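Local coordinates for protein MdcE (PDB 5VIP) that is probably the gamma subunit of a biotin-independent malonate decarboxylase, with a likely role in handling the carboxyl group of malonyl bound to an acyl carrier protein, at residues L61-D66 against G77-L82; G145-G150 against E249-I254; L171-D176 against Y212-Y217; N69-A74 against G119-A124. One frame throughout, in Å; residues are numbered along the deposited sequence.

Interaction 1. Residues L61-D66 against G77-L82; sequences LAVVPD and GEVGLL
Val63 lays its CG1 methyl over the backbone of Gly77-Val79, with CG1 3.8 Å from the carbonyl O of Gly77 and 4.1 Å from CG2 of Val79. The two valine side chains cross at about a right angle. In Val63 the methyl that leads is the one anti to the backbone N (chi1 179°), whereas Val79 uses CG2, the methyl anti to its carbonyl carbon. Two residues on, the backbones themselves close up: CA of Pro65 lies 3.6 Å from CA of Gly77, and the proline ring rests against the glycine through CB and CG. Gly77 has a positive phi of 95° and lets that ring lie directly on its backbone. No direct hydrogen bond joins the segments; two waters do that work. One donates to O of Val64 and, at 2.8 Å, to O of Glu78. The other accepts from N of Asp66 and from N of Gly77, each N 2.8 Å from the water. The carboxylates turn to their own loops, Asp66 to the N of Asp68 and Glu78 to the N of Gln76. With Val113 beside both valines, the contact lies where strand 56-63 leaves the sheet and the chain, after a loop, reaches the N-cap Gly80 of helix 81-97. That is the opening half of a beta-alpha-beta crossover, completed by the parallel neighbouring strand 106-113.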
loop_
_atom_site.group_PDB
_atom_site.type_symbol
_atom_site.label_atom_id
_atom_site.label_comp_id
_atom_site.label_asym_id
_atom_site.label_seq_id
_atom_site.Cartn_x
_atom_site.Cartn_y
_atom_site.Cartn_z
ATOM N N LEU A 61 10.786 -10.390 10.613
ATOM C CA LEU A 61 11.046 -8.986 10.320
ATOM C C LEU A 61 10.201 -8.119 11.217
ATOM O O LEU A 61 9.004 -8.323 11.326
ATOM C CB LEU A 61 10.741 -8.639 8.855
ATOM C CG LEU A 61 11.487 -9.408 7.773
ATOM C CD1 LEU A 61 10.568 -10.457 7.173
ATOM C CD2 LEU A 61 11.971 -8.445 6.708
ATOM N N ALA A 62 10.830 -7.132 11.829
ATOM C CA ALA A 62 10.127 -6.201 12.682
ATOM C C ALA A 62 10.697 -4.804 12.508
ATOM O O ALA A 62 11.917 -4.615 12.446
ATOM C CB ALA A 62 10.225 -6.639 14.157
ATOM N N VAL A 63 9.806 -3.827 12.430
ATOM C CA VAL A 63 10.204 -2.441 12.569
ATOM C C VAL A 63 10.130 -2.076 14.049
ATOM O O VAL A 63 9.146 -2.395 14.716
ATOM C CB VAL A 63 9.305 -1.524 11.750
ATOM C CG1 VAL A 63 9.728 -0.070 11.933
ATOM C CG2 VAL A 63 9.358 -1.931 10.277
ATOM N N VAL A 64 11.169 -1.429 14.571
ATOM C CA VAL A 64 11.217 -1.094 16.000
ATOM C C VAL A 64 11.757 0.323 16.190
ATOM O O VAL A 64 12.402 0.864 15.291
ATOM C CB VAL A 64 12.109 -2.091 16.782
ATOM C CG1 VAL A 64 11.588 -3.528 16.626
ATOM C CG2 VAL A 64 13.549 -1.981 16.296
ATOM N N PRO A 65 11.495 0.934 17.359
ATOM C CA PRO A 65 11.962 2.303 17.564
ATOM C C PRO A 65 13.474 2.413 17.511
ATOM O O PRO A 65 14.183 1.519 17.975
ATOM C CB PRO A 65 11.439 2.646 18.962
ATOM C CG PRO A 65 10.269 1.769 19.142
ATOM C CD PRO A 65 10.635 0.486 18.467
ATOM N N ASP A 66 13.953 3.500 16.917
ATOM C CA ASP A 66 15.369 3.838 16.924
ATOM C C ASP A 66 15.533 5.321 17.247
ATOM O O ASP A 66 15.405 6.183 16.366
ATOM C CB ASP A 66 16.029 3.507 15.584
ATOM C CG ASP A 66 17.488 3.957 15.521
ATOM O OD1 ASP A 66 18.105 4.158 16.593
ATOM O OD2 ASP A 66 18.018 4.107 14.400
ATOM N N GLY A 77 9.705 4.741 16.228
ATOM C CA GLY A 77 9.154 3.500 15.719
ATOM C C GLY A 77 8.401 3.619 14.400
ATOM O O GLY A 77 7.889 2.618 13.889
ATOM N N GLU A 78 8.343 4.835 13.856
ATOM C CA GLU A 78 7.684 5.108 12.568
ATOM C C GLU A 78 8.307 4.346 11.407
ATOM O O GLU A 78 9.501 4.065 11.407
ATOM C CB GLU A 78 7.734 6.605 12.236
ATOM C CG GLU A 78 7.032 7.501 13.252
ATOM C CD GLU A 78 7.985 8.026 14.328
ATOM O OE1 GLU A 78 9.080 7.450 14.517
ATOM O OE2 GLU A 78 7.641 9.036 14.967
ATOM N N VAL A 79 7.503 4.038 10.394
ATOM C CA VAL A 79 8.077 3.542 9.148
ATOM C C VAL A 79 8.412 4.750 8.279
ATOM O O VAL A 79 7.530 5.364 7.687
ATOM C CB VAL A 79 7.131 2.578 8.423
ATOM C CG1 VAL A 79 7.692 2.210 7.054
ATOM C CG2 VAL A 79 6.938 1.322 9.264
ATOM N N GLY A 80 9.690 5.108 8.250
ATOM C CA GLY A 80 10.165 6.224 7.453
ATOM C C GLY A 80 10.964 5.738 6.254
ATOM O O GLY A 80 10.778 4.613 5.793
ATOM N N LEU A 81 11.856 6.585 5.755
ATOM C CA LEU A 81 12.593 6.305 4.523
ATOM C C LEU A 81 13.489 5.077 4.629
ATOM O O LEU A 81 13.519 4.233 3.725
ATOM C CB LEU A 81 13.434 7.525 4.136
ATOM C CG LEU A 81 12.606 8.733 3.704
ATOM C CD1 LEU A 81 13.384 10.012 3.918
ATOM C CD2 LEU A 81 12.210 8.589 2.230
ATOM N N LEU A 82 14.232 4.979 5.727
ATOM C CA LEU A 82 15.188 3.894 5.868
ATOM C C LEU A 82 14.467 2.587 6.135
ATOM O O LEU A 82 14.925 1.524 5.728
ATOM C CB LEU A 82 16.183 4.191 6.992
ATOM C CG LEU A 82 17.023 5.443 6.733
ATOM C CD1 LEU A 82 17.908 5.756 7.928
ATOM C CD2 LEU A 82 17.864 5.256 5.474
HETATM O O HOH W 1 11.364 3.019 13.155
HETATM O O HOH W 2 12.294 4.799 15.068
#

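Interaction 2. Residues G145-G150 against E249-I254; sequences GHPLIG and EALADI
Two residues after Gly145, which closes helix 127-143 in a Schellman motif, Pro147 sets its ring edge CB-CG against CD1 of Leu251, with CB 3.6 Å from that methyl. The same CB also approaches CG2 of Ile254, at 3.9 Å, and thus sits between two side chains about one helical turn apart (i and i+3). Leu251 gets there by its torsions: CG lies anti to the backbone N (chi1 179°), which carries CD1 across to the proline although its CB does not point at segment 145-150. Pro147 leads directly into strand 148-152. There Leu148 turns its side chain to the other face of the sheet, onto Tyr138 and Arg142 of helix 127-143, and presents mainly its carbonyl O, 4.0 Å from CD1 of Ile254. The alternation is that of a three-layer alpha/beta arrangement: helix 127-143 packs on one face of the central sheet and helix 237-254 on the other. The axes of the short segments 148-150 and 249-254 come within 9.2 Å and run at 142°, closer to antiparallel than to perpendicular. Ile149 then points back to helix 237-254. Its CD1 reaches 3.8 Å from CB of Ala250, while CG1 lies 3.7 Å from CD1 of Ile254, the two isoleucines meeting at a slant. Ile172 of the adjoining strand 170-174 packs beside Ile149 and Ala250, and no hydrogen bond crosses between 145-150 and 249-254.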
loop_
_atom_site.group_PDB
_atom_site.type_symbol
_atom_site.label_atom_id
_atom_site.label_comp_id
_atom_site.label_asym_id
_atom_site.label_seq_id
_atom_site.Cartn_x
_atom_site.Cartn_y
_atom_site.Cartn_z
ATOM N N GLY A 145 5.817 -17.503 -3.985
ATOM C CA GLY A 145 5.632 -18.684 -3.164
ATOM C C GLY A 145 6.188 -18.634 -1.752
ATOM O O GLY A 145 6.169 -19.640 -1.050
ATOM N N HIS A 146 6.690 -17.483 -1.315
ATOM C CA HIS A 146 7.049 -17.341 0.094
ATOM C C HIS A 146 5.795 -17.195 0.940
ATOM O O HIS A 146 4.963 -16.326 0.674
ATOM C CB HIS A 146 7.960 -16.138 0.321
ATOM C CG HIS A 146 9.321 -16.288 -0.280
ATOM N ND1 HIS A 146 10.423 -16.659 0.461
ATOM C CD2 HIS A 146 9.761 -16.111 -1.550
ATOM C CE1 HIS A 146 11.484 -16.704 -0.328
ATOM N NE2 HIS A 146 11.109 -16.373 -1.551
ATOM N N PRO A 147 5.634 -18.059 1.961
ATOM C CA PRO A 147 4.516 -17.810 2.869
ATOM C C PRO A 147 4.777 -16.539 3.663
ATOM O O PRO A 147 5.837 -16.410 4.278
ATOM C CB PRO A 147 4.504 -19.051 3.773
ATOM C CG PRO A 147 5.258 -20.105 2.991
ATOM C CD PRO A 147 6.300 -19.346 2.227
ATOM N N LEU A 148 3.837 -15.600 3.620
ATOM C CA LEU A 148 3.918 -14.397 4.443
ATOM C C LEU A 148 2.869 -14.439 5.519
ATOM O O LEU A 148 1.682 -14.620 5.229
ATOM C CB LEU A 148 3.696 -13.124 3.632
ATOM C CG LEU A 148 4.813 -12.449 2.864
ATOM C CD1 LEU A 148 5.362 -13.401 1.808
ATOM C CD2 LEU A 148 4.212 -11.199 2.217
ATOM N N ILE A 149 3.302 -14.237 6.753
ATOM C CA ILE A 149 2.388 -14.170 7.878
ATOM C C ILE A 149 2.610 -12.873 8.614
ATOM O O ILE A 149 3.750 -12.534 8.975
ATOM C CB ILE A 149 2.580 -15.367 8.857
ATOM C CG1 ILE A 149 2.347 -16.693 8.124
ATOM C CG2 ILE A 149 1.633 -15.249 10.018
ATOM C CD1 ILE A 149 2.880 -17.906 8.855
ATOM N N GLY A 150 1.522 -12.143 8.847
ATOM C CA GLY A 150 1.602 -10.913 9.611
ATOM C C GLY A 150 1.132 -11.141 11.041
ATOM O O GLY A 150 -0.011 -11.538 11.258
ATOM N N GLU A 249 0.613 -23.394 12.289
ATOM C CA GLU A 249 -0.619 -23.771 11.610
ATOM C C GLU A 249 -0.940 -22.838 10.428
ATOM O O GLU A 249 -1.477 -23.277 9.412
ATOM C CB GLU A 249 -1.772 -23.801 12.610
ATOM C CG GLU A 249 -1.599 -24.917 13.638
ATOM C CD GLU A 249 -2.550 -24.815 14.810
ATOM O OE1 GLU A 249 -3.478 -23.972 14.771
ATOM O OE2 GLU A 249 -2.365 -25.588 15.773
ATOM N N ALA A 250 -0.602 -21.562 10.561
ATOM C CA ALA A 250 -0.789 -20.621 9.460
ATOM C C ALA A 250 0.095 -21.025 8.285
ATOM O O ALA A 250 -0.350 -21.068 7.147
ATOM C CB ALA A 250 -0.485 -19.197 9.916
ATOM N N LEU A 251 1.344 -21.362 8.593
ATOM C CA LEU A 251 2.315 -21.798 7.602
ATOM C C LEU A 251 1.830 -23.048 6.871
ATOM O O LEU A 251 1.857 -23.119 5.636
ATOM C CB LEU A 251 3.663 -22.047 8.283
ATOM C CG LEU A 251 4.824 -22.536 7.432
ATOM C CD1 LEU A 251 5.027 -21.588 6.266
ATOM C CD2 LEU A 251 6.090 -22.626 8.277
ATOM N N ALA A 252 1.372 -24.028 7.645
ATOM C CA ALA A 252 0.802 -25.249 7.089
ATOM C C ALA A 252 -0.406 -24.947 6.213
ATOM O O ALA A 252 -0.573 -25.543 5.148
ATOM C CB ALA A 252 0.414 -26.220 8.219
ATOM N N ASP A 253 -1.244 -24.014 6.661
ATOM C CA ASP A 253 -2.461 -23.648 5.936
ATOM C C ASP A 253 -2.171 -22.953 4.597
ATOM O O ASP A 253 -2.926 -23.099 3.635
ATOM C CB ASP A 253 -3.346 -22.750 6.816
ATOM C CG ASP A 253 -4.701 -22.490 6.199
ATOM O OD1 ASP A 253 -5.562 -23.395 6.245
ATOM O OD2 ASP A 253 -4.909 -21.385 5.661
ATOM N N ILE A 254 -1.072 -22.205 4.540
ATOM C CA ILE A 254 -0.686 -21.481 3.326
ATOM C C ILE A 254 -0.066 -22.394 2.275
ATOM O O ILE A 254 -0.440 -22.351 1.101
ATOM C CB ILE A 254 0.325 -20.356 3.648
ATOM C CG1 ILE A 254 -0.329 -19.280 4.500
ATOM C CG2 ILE A 254 0.917 -19.757 2.364
ATOM C CD1 ILE A 254 0.673 -18.443 5.302
#

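Interaction 3. Residues L171-D176 against Y212-Y217; sequences LIALHD and YDIDSY
The backbones stay well apart, the nearest CA atoms being those of His175 and Ile214 at 6.7 Å, near the C-terminal part of strand 170-174 and the N-terminus of helix 214-219. His175, centre of an inverse gamma turn, places its imidazole beside Asp215 with CG anti to the backbone N (chi1 -172°). Its NE2 donates to OD1 of Asp215 at 2.9 Å, the oxygen lying almost in the ring plane and being met on its syn side, though tilted out of the carboxylate plane. The bond is bent, with an N-H...O angle of 139°. A weak second branch runs from NE2 to OD2 of Asp215 at 3.3 Å, and the ring and carboxylate planes stand 47° apart. Beneath this exposed pair, Ile214 spreads CG1 and CD1 over the methyl of Ala173, CG1 being 3.8 Å from CB of Ala173. Further along, CD1 of Leu171 touches OH of Tyr217, a hydroxyl hydrogen-bonded to that of Tyr166. A water accepts from N of Ile214 at 2.8 Å and donates to O of Asp176. The helix start is capped by Asp213, whose OD2 accepts from N of Ser216 at 2.8 Å. Helix 214-219 lies beside the C-terminal end of strand 170-174, which runs between strands 148-152 and 225-227 in the main sheet, while Val181 of strand 180-182 packs against Ile214 and Tyr217.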
loop_
_atom_site.group_PDB
_atom_site.type_symbol
_atom_site.label_atom_id
_atom_site.label_comp_id
_atom_site.label_asym_id
_atom_site.label_seq_id
_atom_site.Cartn_x
_atom_site.Cartn_y
_atom_site.Cartn_z
ATOM N N LEU A 171 -3.189 -13.107 8.321
ATOM C CA LEU A 171 -3.018 -12.141 9.394
ATOM C C LEU A 171 -3.474 -12.737 10.721
ATOM O O LEU A 171 -4.602 -13.227 10.838
ATOM C CB LEU A 171 -3.802 -10.859 9.111
ATOM C CG LEU A 171 -3.309 -9.958 7.972
ATOM C CD1 LEU A 171 -4.275 -8.807 7.797
ATOM C CD2 LEU A 171 -1.904 -9.436 8.255
ATOM N N ILE A 172 -2.588 -12.695 11.708
ATOM C CA ILE A 172 -2.904 -13.138 13.068
ATOM C C ILE A 172 -2.710 -11.976 14.020
ATOM O O ILE A 172 -1.673 -11.317 13.985
ATOM C CB ILE A 172 -2.008 -14.317 13.506
ATOM C CG1 ILE A 172 -2.262 -15.531 12.610
ATOM C CG2 ILE A 172 -2.209 -14.646 15.003
ATOM C CD1 ILE A 172 -1.130 -16.563 12.643
ATOM N N ALA A 173 -3.703 -11.704 14.864
ATOM C CA ALA A 173 -3.584 -10.607 15.809
ATOM C C ALA A 173 -3.655 -11.121 17.246
ATOM O O ALA A 173 -4.406 -12.046 17.535
ATOM C CB ALA A 173 -4.684 -9.572 15.569
ATOM N N LEU A 174 -2.882 -10.514 18.135
ATOM C CA LEU A 174 -3.075 -10.738 19.562
ATOM C C LEU A 174 -4.364 -10.041 20.006
ATOM O O LEU A 174 -4.664 -8.919 19.577
ATOM C CB LEU A 174 -1.870 -10.239 20.360
ATOM C CG LEU A 174 -0.541 -10.854 19.911
ATOM C CD1 LEU A 174 0.601 -10.410 20.789
ATOM C CD2 LEU A 174 -0.642 -12.368 19.848
ATOM N N HIS A 175 -5.145 -10.726 20.836
ATOM C CA HIS A 175 -6.423 -10.192 21.278
ATOM C C HIS A 175 -6.177 -9.357 22.525
ATOM O O HIS A 175 -6.293 -9.847 23.652
ATOM C CB HIS A 175 -7.425 -11.324 21.545
ATOM C CG HIS A 175 -8.818 -10.850 21.826
ATOM N ND1 HIS A 175 -9.312 -10.699 23.105
ATOM C CD2 HIS A 175 -9.826 -10.498 20.992
ATOM C CE1 HIS A 175 -10.561 -10.272 23.047
ATOM N NE2 HIS A 175 -10.897 -10.141 21.777
ATOM N N ASP A 176 -5.833 -8.093 22.309
ATOM C CA ASP A 176 -5.381 -7.197 23.371
ATOM C C ASP A 176 -5.734 -5.756 23.007
ATOM O O ASP A 176 -5.691 -5.390 21.826
ATOM C CB ASP A 176 -3.873 -7.365 23.574
ATOM C CG ASP A 176 -3.281 -6.320 24.482
ATOM O OD1 ASP A 176 -3.337 -6.516 25.708
ATOM O OD2 ASP A 176 -2.755 -5.304 23.976
ATOM N N TYR A 212 -11.295 1.277 16.409
ATOM C CA TYR A 212 -9.864 1.018 16.573
ATOM C C TYR A 212 -9.560 -0.355 17.197
ATOM O O TYR A 212 -8.467 -0.894 17.015
ATOM C CB TYR A 212 -9.228 2.132 17.421
ATOM C CG TYR A 212 -9.036 3.420 16.653
ATOM C CD1 TYR A 212 -10.089 4.315 16.480
ATOM C CD2 TYR A 212 -7.809 3.730 16.077
ATOM C CE1 TYR A 212 -9.923 5.489 15.766
ATOM C CE2 TYR A 212 -7.632 4.903 15.357
ATOM C CZ TYR A 212 -8.699 5.775 15.196
ATOM O OH TYR A 212 -8.521 6.937 14.483
ATOM N N ASP A 213 -10.519 -0.922 17.924
ATOM C CA ASP A 213 -10.288 -2.183 18.632
ATOM C C ASP A 213 -10.223 -3.388 17.697
ATOM O O ASP A 213 -10.784 -3.378 16.599
ATOM C CB ASP A 213 -11.380 -2.422 19.662
ATOM C CG ASP A 213 -12.692 -2.792 19.018
ATOM O OD1 ASP A 213 -13.392 -1.875 18.540
ATOM O OD2 ASP A 213 -13.012 -3.996 18.962
ATOM N N ILE A 214 -9.583 -4.454 18.161
ATOM C CA ILE A 214 -9.310 -5.587 17.300
ATOM C C ILE A 214 -10.533 -6.496 17.116
ATOM O O ILE A 214 -10.615 -7.236 16.138
ATOM C CB ILE A 214 -8.100 -6.390 17.843
ATOM C CG1 ILE A 214 -7.503 -7.269 16.745
ATOM C CG2 ILE A 214 -8.472 -7.157 19.110
ATOM C CD1 ILE A 214 -6.916 -6.462 15.575
ATOM N N ASP A 215 -11.502 -6.434 18.029
ATOM C CA ASP A 215 -12.731 -7.199 17.831
ATOM C C ASP A 215 -13.524 -6.663 16.634
ATOM O O ASP A 215 -14.009 -7.431 15.799
ATOM C CB ASP A 215 -13.595 -7.176 19.088
ATOM C CG ASP A 215 -13.150 -8.199 20.111
ATOM O OD1 ASP A 215 -12.668 -9.271 19.697
ATOM O OD2 ASP A 215 -13.276 -7.930 21.321
ATOM N N SER A 216 -13.657 -5.341 16.570
ATOM C CA SER A 216 -14.290 -4.688 15.433
ATOM C C SER A 216 -13.609 -5.068 14.125
ATOM O O SER A 216 -14.280 -5.414 13.154
ATOM C CB SER A 216 -14.261 -3.174 15.605
ATOM O OG SER A 216 -15.063 -2.779 16.702
ATOM N N TYR A 217 -12.278 -5.006 14.107
ATOM C CA TYR A 217 -11.521 -5.337 12.902
ATOM C C TYR A 217 -11.762 -6.786 12.501
ATOM O O TYR A 217 -11.967 -7.084 11.326
ATOM C CB TYR A 217 -10.023 -5.074 13.111
ATOM C CG TYR A 217 -9.171 -5.339 11.885
ATOM C CD1 TYR A 217 -9.135 -4.432 10.832
ATOM C CD2 TYR A 217 -8.392 -6.486 11.789
ATOM C CE1 TYR A 217 -8.356 -4.664 9.710
ATOM C CE2 TYR A 217 -7.610 -6.732 10.665
ATOM C CZ TYR A 217 -7.593 -5.811 9.630
ATOM O OH TYR A 217 -6.819 -6.042 8.511
HETATM O O HOH W 3 -7.943 -3.891 20.356
#

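Interaction 4. Residues N69-A74 against G119-A124; sequences NPFPRA and GRREEA
Phe71 and Glu122 run alongside each other, pointing opposite ways, with OE2 of Glu122 3.6 Å from CB of Phe71, in a contact between a loop that contains an Asx turn at Asn69 and the short helix 120-124. In that turn OD1 of Asn69 accepts from N of Phe71 at 2.9 Å. The carboxylate of Glu122 stands 72° from the phenyl plane. It arrives there because the chain folds at chi2 (70°), which tucks the acid back beside the helix start and against the loop; OE2 is also 3.7 Å from CB of Arg73. These approaches are to carbon, and no hydrogen bond crosses between the segments.

Arg73 starts toward the helix, its CG 4.0 Å from CA of Gly119, and then bends at both chi2 (-55°) and chi3, so that the guanidinium leaves the contact. Its NE makes a weak hydrogen bond to O of Tyr118. NE thus remains 5.9 Å from OE1 of Glu122, too far for a salt bridge, although the opposite charges may still attract. Gly119, the N-cap residue, lets CG of Arg73 and the Glu122 carboxylate lie close to its CA. Helix 120-124 also faces another protein chain, and Arg120 forms a salt bridge with an acidic side chain of that other chain. On the outer side Arg121 bends at chi3 and reaches across Pro72 at about a right angle, bringing NH2 to 3.2 Å from CD of Pro72 and 3.7 Å from CD1 of Phe71.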
loop_
_atom_site.group_PDB
_atom_site.type_symbol
_atom_site.label_atom_id
_atom_site.label_comp_id
_atom_site.label_asym_id
_atom_site.label_seq_id
_atom_site.Cartn_x
_atom_site.Cartn_y
_atom_site.Cartn_z
ATOM N N ASN A 69 17.794 7.375 14.992
ATOM C CA ASN A 69 17.511 7.367 13.558
ATOM C C ASN A 69 18.073 8.618 12.892
ATOM O O ASN A 69 17.849 9.725 13.377
ATOM C CB ASN A 69 16.003 7.267 13.306
ATOM C CG ASN A 69 15.675 6.756 11.916
ATOM O OD1 ASN A 69 16.117 7.316 10.914
ATOM N ND2 ASN A 69 14.912 5.667 11.850
ATOM N N PRO A 70 18.827 8.440 11.798
ATOM C CA PRO A 70 19.350 9.562 11.007
ATOM C C PRO A 70 18.252 10.560 10.636
ATOM O O PRO A 70 18.541 11.741 10.462
ATOM C CB PRO A 70 19.923 8.878 9.760
ATOM C CG PRO A 70 20.300 7.513 10.236
ATOM C CD PRO A 70 19.284 7.134 11.281
ATOM N N PHE A 71 17.010 10.086 10.534
ATOM C CA PHE A 71 15.870 10.953 10.260
ATOM C C PHE A 71 15.088 11.262 11.532
ATOM O O PHE A 71 14.463 10.374 12.119
ATOM C CB PHE A 71 14.967 10.312 9.198
ATOM C CG PHE A 71 15.586 10.314 7.835
ATOM C CD1 PHE A 71 15.478 11.428 7.022
ATOM C CD2 PHE A 71 16.327 9.230 7.388
ATOM C CE1 PHE A 71 16.060 11.455 5.768
ATOM C CE2 PHE A 71 16.924 9.254 6.135
ATOM C CZ PHE A 71 16.786 10.371 5.325
ATOM N N PRO A 72 15.118 12.533 11.958
ATOM C CA PRO A 72 14.534 12.943 13.242
ATOM C C PRO A 72 13.055 12.591 13.334
ATOM O O PRO A 72 12.575 12.253 14.411
ATOM C CB PRO A 72 14.737 14.463 13.261
ATOM C CG PRO A 72 15.808 14.727 12.269
ATOM C CD PRO A 72 15.683 13.672 11.219
ATOM N N ARG A 73 12.351 12.633 12.206
ATOM C CA ARG A 73 10.921 12.342 12.212
ATOM C C ARG A 73 10.622 10.837 12.326
ATOM O O ARG A 73 9.458 10.417 12.390
ATOM C CB ARG A 73 10.265 12.933 10.959
ATOM C CG ARG A 73 10.232 14.470 10.944
ATOM C CD ARG A 73 9.554 15.052 12.195
ATOM N NE ARG A 73 8.310 14.357 12.531
ATOM C CZ ARG A 73 7.597 14.560 13.638
ATOM N NH1 ARG A 73 7.992 15.449 14.545
ATOM N NH2 ARG A 73 6.485 13.860 13.844
ATOM N N ALA A 74 11.671 10.022 12.377
ATOM C CA ALA A 74 11.481 8.578 12.480
ATOM C C ALA A 74 12.183 7.996 13.706
ATOM O O ALA A 74 12.828 6.954 13.615
ATOM C CB ALA A 74 11.979 7.894 11.214
ATOM N N GLY A 119 6.973 14.236 7.781
ATOM C CA GLY A 119 7.993 15.267 7.702
ATOM C C GLY A 119 8.177 15.797 6.302
ATOM O O GLY A 119 7.791 15.143 5.336
ATOM N N ARG A 120 8.780 16.976 6.195
ATOM C CA ARG A 120 8.993 17.607 4.901
ATOM C C ARG A 120 10.169 16.967 4.171
ATOM O O ARG A 120 10.159 16.860 2.952
ATOM C CB ARG A 120 9.204 19.117 5.067
ATOM C CG ARG A 120 7.925 19.836 5.479
ATOM C CD ARG A 120 8.165 21.251 6.013
ATOM N NE ARG A 120 6.916 21.830 6.509
ATOM C CZ ARG A 120 6.401 21.590 7.715
ATOM N NH1 ARG A 120 7.026 20.786 8.566
ATOM N NH2 ARG A 120 5.253 22.152 8.073
ATOM N N ARG A 121 11.174 16.512 4.908
ATOM C CA ARG A 121 12.269 15.806 4.256
ATOM C C ARG A 121 11.793 14.452 3.728
ATOM O O ARG A 121 12.181 14.032 2.631
ATOM C CB ARG A 121 13.447 15.634 5.209
ATOM C CG ARG A 121 14.538 16.654 4.946
ATOM C CD ARG A 121 15.356 16.933 6.181
ATOM N NE ARG A 121 15.920 15.717 6.751
ATOM C CZ ARG A 121 16.418 15.643 7.979
ATOM N NH1 ARG A 121 16.407 16.716 8.763
ATOM N NH2 ARG A 121 16.923 14.498 8.421
ATOM N N GLU A 122 10.944 13.784 4.504
ATOM C CA GLU A 122 10.363 12.515 4.077
ATOM C C GLU A 122 9.581 12.693 2.772
ATOM O O GLU A 122 9.777 11.932 1.830
ATOM C CB GLU A 122 9.461 11.935 5.172
ATOM C CG GLU A 122 10.205 11.219 6.305
ATOM C CD GLU A 122 10.991 12.170 7.215
ATOM O OE1 GLU A 122 10.685 13.380 7.233
ATOM O OE2 GLU A 122 11.912 11.693 7.915
ATOM N N GLU A 123 8.722 13.708 2.696
ATOM C CA GLU A 123 7.975 13.947 1.459
ATOM C C GLU A 123 8.890 14.316 0.292
ATOM O O GLU A 123 8.728 13.796 -0.809
ATOM C CB GLU A 123 6.924 15.052 1.641
ATOM C CG GLU A 123 5.761 14.660 2.516
ATOM C CD GLU A 123 5.041 13.398 2.041
ATOM O OE1 GLU A 123 4.995 13.131 0.812
ATOM O OE2 GLU A 123 4.510 12.677 2.906
ATOM N N ALA A 124 9.847 15.216 0.530
ATOM C CA ALA A 124 10.744 15.658 -0.533
ATOM C C ALA A 124 11.536 14.497 -1.116
ATOM O O ALA A 124 11.795 14.454 -2.324
ATOM C CB ALA A 124 11.696 16.734 -0.014
#

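In the fold
Interactions 1, 2 and 3 all reach the main mixed sheet, through strands 56-63, 148-152 and 170-174. The last two are neighbours, so interactions 2 and 3 touch: O of Gly150 lies 2.9 Å from N of Ile172, a probable hydrogen bond, and interaction 3 is nested within the chain loop that interaction 2 closes. Interaction 4 lies off the sheet but adjoins interaction 1, with centres 12 Å apart and CD1 of Leu81 3.6 Å from CE1 of Phe71; their segments alternate along the chain. Interactions 2 and 4 lie on opposite sides of the chain's centre, their centres 34 Å apart and their nearest atoms about 21 Å.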